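Hypothetical protein (Legionella pneumophila subsp. pneumophila, PDB 2IM9) is of unknown function but belongs to the N-acetylmuramoyl-L-alanine amidase-like family of the peptidase CA clan, which suggests a cell-wall amidase or peptidase role. Local coordinates at residues A[273-277]-A[278-282]. Sequence-based numbering, arbitrary orientation.
Sequences IWINN and ELFFR
Trp274 and Leu279 face each other as a non-hydrogen-bonded pair near the end of a two-residue beta hairpin. Residues 273-275 and 278-282 form its antiparallel strands, and Asn276 and Asn277 occupy the corners of a type I' turn. Both asparagines have positive phi, as this turn requires.

Four backbone hydrogen bonds join the strands. Ile273 and Phe280 exchange two, the shorter from Phe280 N to Ile273 O at 2.8 Å. The bond from Ile275 N to Glu278 O is nearly straight, with an N-H...O angle of 170°. The return bond from Glu278 N to Ile275 O is longer, 3.1 Å, and more bent. Its donor stands well above the carbonyl plane and not on a lone pair, so it is probably the weaker of the two. Trp274 CA adds a CA-H...O contact to Glu278 O.

On the Trp274 face the interaction is CH-pi. Leu279 CD1 lies 3.6 Å from the centroid of the Trp274 five-membered ring, almost on the ring normal. With chi1 at -179°, Leu279 turns CG away from its own backbone N, and from there CD1 reaches the indole. The indole NE1 hydrogen-bonds to Ile241 O, which would help fix the rotation of the ring.

The other face carries Ile273, Ile275, Phe280 and Arg282, with Glu278 at the turn end, its carboxylate leading away. Ile275 CD1 meets Phe280 CD2 at 4.0 Å, the side chains crossing at about a right angle. Arg282 bends at chi3 (-73°), and its guanidinium lies against both isoleucines. Ile273 CG1 sits over one face of the group, offset toward its rim, and Ile275 CD1 approaches Arg282 NH2 to 3.6 Å. Arg282 NE forms a salt bridge with Asp293 of the adjoining strand, and NH1 bonds to Ser61.

Arg282 thus plays two parts: its flat face packs on aliphatic groups, while NE and NH1 tie the hairpin to strand 290-295 and helix 53-63.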
ATOM      1  N   ILE A 273      13.386   5.628   2.508  1.00 14.78           N
ATOM      2  CA  ILE A 273      13.838   7.018   2.416  1.00 15.52           C
ATOM      3  C   ILE A 273      15.252   7.129   2.997  1.00 15.20           C
ATOM      4  O   ILE A 273      15.454   6.793   4.157  1.00 14.44           O
ATOM      5  CB  ILE A 273      12.890   7.989   3.190  1.00 15.81           C
ATOM      6  CG1 ILE A 273      11.433   7.901   2.694  1.00 16.29           C
ATOM      7  CG2 ILE A 273      13.429   9.447   3.119  1.00 18.05           C
ATOM      8  CD1 ILE A 273      11.181   8.443   1.251  1.00 16.86           C
ATOM      9  N   TRP A 274      16.200   7.591   2.186  1.00 16.14           N
ATOM     10  CA  TRP A 274      17.583   7.806   2.640  1.00 16.39           C
ATOM     11  C   TRP A 274      17.710   9.212   3.243  1.00 17.31           C
ATOM     12  O   TRP A 274      17.369  10.200   2.592  1.00 16.90           O
ATOM     13  CB  TRP A 274      18.552   7.682   1.483  1.00 17.41           C
ATOM     14  CG  TRP A 274      18.788   6.272   1.053  1.00 17.50           C
ATOM     15  CD1 TRP A 274      18.103   5.573   0.091  1.00 17.66           C
ATOM     16  CD2 TRP A 274      19.769   5.381   1.583  1.00 16.90           C
ATOM     17  NE1 TRP A 274      18.620   4.291  -0.010  1.00 16.80           N
ATOM     18  CE2 TRP A 274      19.634   4.152   0.902  1.00 16.87           C
ATOM     19  CE3 TRP A 274      20.756   5.502   2.577  1.00 17.05           C
ATOM     20  CZ2 TRP A 274      20.462   3.054   1.169  1.00 17.29           C
ATOM     21  CZ3 TRP A 274      21.570   4.411   2.844  1.00 17.36           C
ATOM     22  CH2 TRP A 274      21.414   3.201   2.151  1.00 17.75           C
ATOM     23  N   ILE A 275      18.223   9.292   4.472  1.00 17.61           N
ATOM     24  CA  ILE A 275      18.421  10.586   5.143  1.00 18.48           C
ATOM     25  C   ILE A 275      19.752  10.524   5.845  1.00 17.55           C
ATOM     26  O   ILE A 275      19.972   9.662   6.696  1.00 17.02           O
ATOM     27  CB  ILE A 275      17.342  10.889   6.199  1.00 18.55           C
ATOM     28  CG1 ILE A 275      15.932  10.911   5.588  1.00 19.80           C
ATOM     29  CG2 ILE A 275      17.645  12.235   6.957  1.00 20.62           C
ATOM     30  CD1 ILE A 275      14.818  10.744   6.648  1.00 20.00           C
ATOM     31  N   ASN A 276      20.646  11.422   5.461  1.00 17.98           N
ATOM     32  CA  ASN A 276      21.964  11.488   6.072  1.00 18.46           C
ATOM     33  C   ASN A 276      22.689  10.157   5.921  1.00 19.31           C
ATOM     34  O   ASN A 276      23.339   9.682   6.845  1.00 19.82           O
ATOM     35  CB  ASN A 276      21.871  11.928   7.549  1.00 18.71           C
ATOM     36  CG  ASN A 276      23.191  12.495   8.068  1.00 18.67           C
ATOM     37  OD1 ASN A 276      23.836  13.280   7.374  1.00 20.05           O
ATOM     38  ND2 ASN A 276      23.604  12.075   9.272  1.00 19.78           N
ATOM     39  N   ASN A 277      22.557   9.554   4.743  1.00 18.93           N
ATOM     40  CA  ASN A 277      23.250   8.294   4.418  1.00 20.13           C
ATOM     41  C   ASN A 277      22.835   7.121   5.327  1.00 20.11           C
ATOM     42  O   ASN A 277      23.606   6.166   5.535  1.00 20.05           O
ATOM     43  CB  ASN A 277      24.787   8.517   4.378  1.00 20.88           C
ATOM     44  CG  ASN A 277      25.527   7.477   3.540  1.00 22.56           C
ATOM     45  OD1 ASN A 277      25.076   7.074   2.470  1.00 26.79           O
ATOM     46  ND2 ASN A 277      26.661   7.032   4.038  1.00 25.85           N
ATOM     47  N   GLU A 278      21.609   7.198   5.854  1.00 20.34           N
ATOM     48  CA  GLU A 278      20.985   6.125   6.625  1.00 21.22           C
ATOM     49  C   GLU A 278      19.616   5.818   6.007  1.00 19.25           C
ATOM     50  O   GLU A 278      18.915   6.715   5.553  1.00 18.26           O
ATOM     51  CB  GLU A 278      20.821   6.534   8.099  1.00 21.33           C
ATOM     52  CG  GLU A 278      20.212   5.440   9.013  1.00 25.37           C
ATOM     53  CD  GLU A 278      20.236   5.782  10.513  1.00 26.18           C
ATOM     54  OE1 GLU A 278      20.532   6.945  10.873  1.00 33.98           O
ATOM     55  OE2 GLU A 278      19.940   4.879  11.333  1.00 31.00           O
ATOM     56  N   LEU A 279      19.240   4.550   5.990  1.00 17.61           N
ATOM     57  CA  LEU A 279      18.004   4.165   5.309  1.00 16.91           C
ATOM     58  C   LEU A 279      16.856   4.008   6.301  1.00 16.72           C
ATOM     59  O   LEU A 279      16.951   3.224   7.255  1.00 16.07           O
ATOM     60  CB  LEU A 279      18.218   2.881   4.516  1.00 17.29           C
ATOM     61  CG  LEU A 279      17.051   2.313   3.707  1.00 17.70           C
ATOM     62  CD1 LEU A 279      16.520   3.338   2.726  1.00 17.82           C
ATOM     63  CD2 LEU A 279      17.557   1.045   3.004  1.00 17.71           C
ATOM     64  N   PHE A 280      15.768   4.733   6.027  1.00 16.55           N
ATOM     65  CA  PHE A 280      14.564   4.709   6.846  1.00 16.16           C
ATOM     66  C   PHE A 280      13.378   4.056   6.137  1.00 16.07           C
ATOM     67  O   PHE A 280      13.291   4.035   4.907  1.00 15.77           O
ATOM     68  CB  PHE A 280      14.218   6.121   7.350  1.00 16.93           C
ATOM     69  CG  PHE A 280      15.251   6.671   8.299  1.00 17.86           C
ATOM     70  CD1 PHE A 280      15.130   6.478   9.670  1.00 18.13           C
ATOM     71  CD2 PHE A 280      16.386   7.308   7.806  1.00 19.97           C
ATOM     72  CE1 PHE A 280      16.129   6.954  10.552  1.00 20.21           C
ATOM     73  CE2 PHE A 280      17.367   7.782   8.667  1.00 20.75           C
ATOM     74  CZ  PHE A 280      17.233   7.602  10.043  1.00 21.32           C
ATOM     75  N   PHE A 281      12.503   3.500   6.947  1.00 15.70           N
ATOM     76  CA  PHE A 281      11.239   2.931   6.498  1.00 16.30           C
ATOM     77  C   PHE A 281      10.189   3.922   6.966  1.00 16.05           C
ATOM     78  O   PHE A 281       9.947   4.088   8.170  1.00 16.37           O
ATOM     79  CB  PHE A 281      11.067   1.554   7.132  1.00 16.91           C
ATOM     80  CG  PHE A 281       9.870   0.789   6.671  1.00 16.83           C
ATOM     81  CD1 PHE A 281       9.446   0.814   5.332  1.00 17.41           C
ATOM     82  CD2 PHE A 281       9.217  -0.059   7.564  1.00 18.59           C
ATOM     83  CE1 PHE A 281       8.360   0.044   4.913  1.00 19.06           C
ATOM     84  CE2 PHE A 281       8.123  -0.839   7.137  1.00 20.62           C
ATOM     85  CZ  PHE A 281       7.701  -0.778   5.818  1.00 19.10           C
ATOM     86  N   ARG A 282       9.604   4.631   6.006  1.00 15.34           N
ATOM     87  CA  ARG A 282       8.608   5.652   6.319  1.00 15.44           C
ATOM     88  C   ARG A 282       7.229   5.068   6.066  1.00 15.95           C
ATOM     89  O   ARG A 282       6.912   4.684   4.954  1.00 15.91           O
ATOM     90  CB  ARG A 282       8.839   6.891   5.459  1.00 15.67           C
ATOM     91  CG  ARG A 282       7.868   8.040   5.759  1.00 15.78           C
ATOM     92  CD  ARG A 282       8.328   9.299   5.033  1.00 17.01           C
ATOM     93  NE  ARG A 282       9.520   9.873   5.660  1.00 16.51           N
ATOM     94  CZ  ARG A 282      10.286  10.792   5.084  1.00 17.10           C
ATOM     95  NH1 ARG A 282      10.002  11.242   3.866  1.00 18.98           N
ATOM     96  NH2 ARG A 282      11.347  11.263   5.732  1.00 18.50           N
TER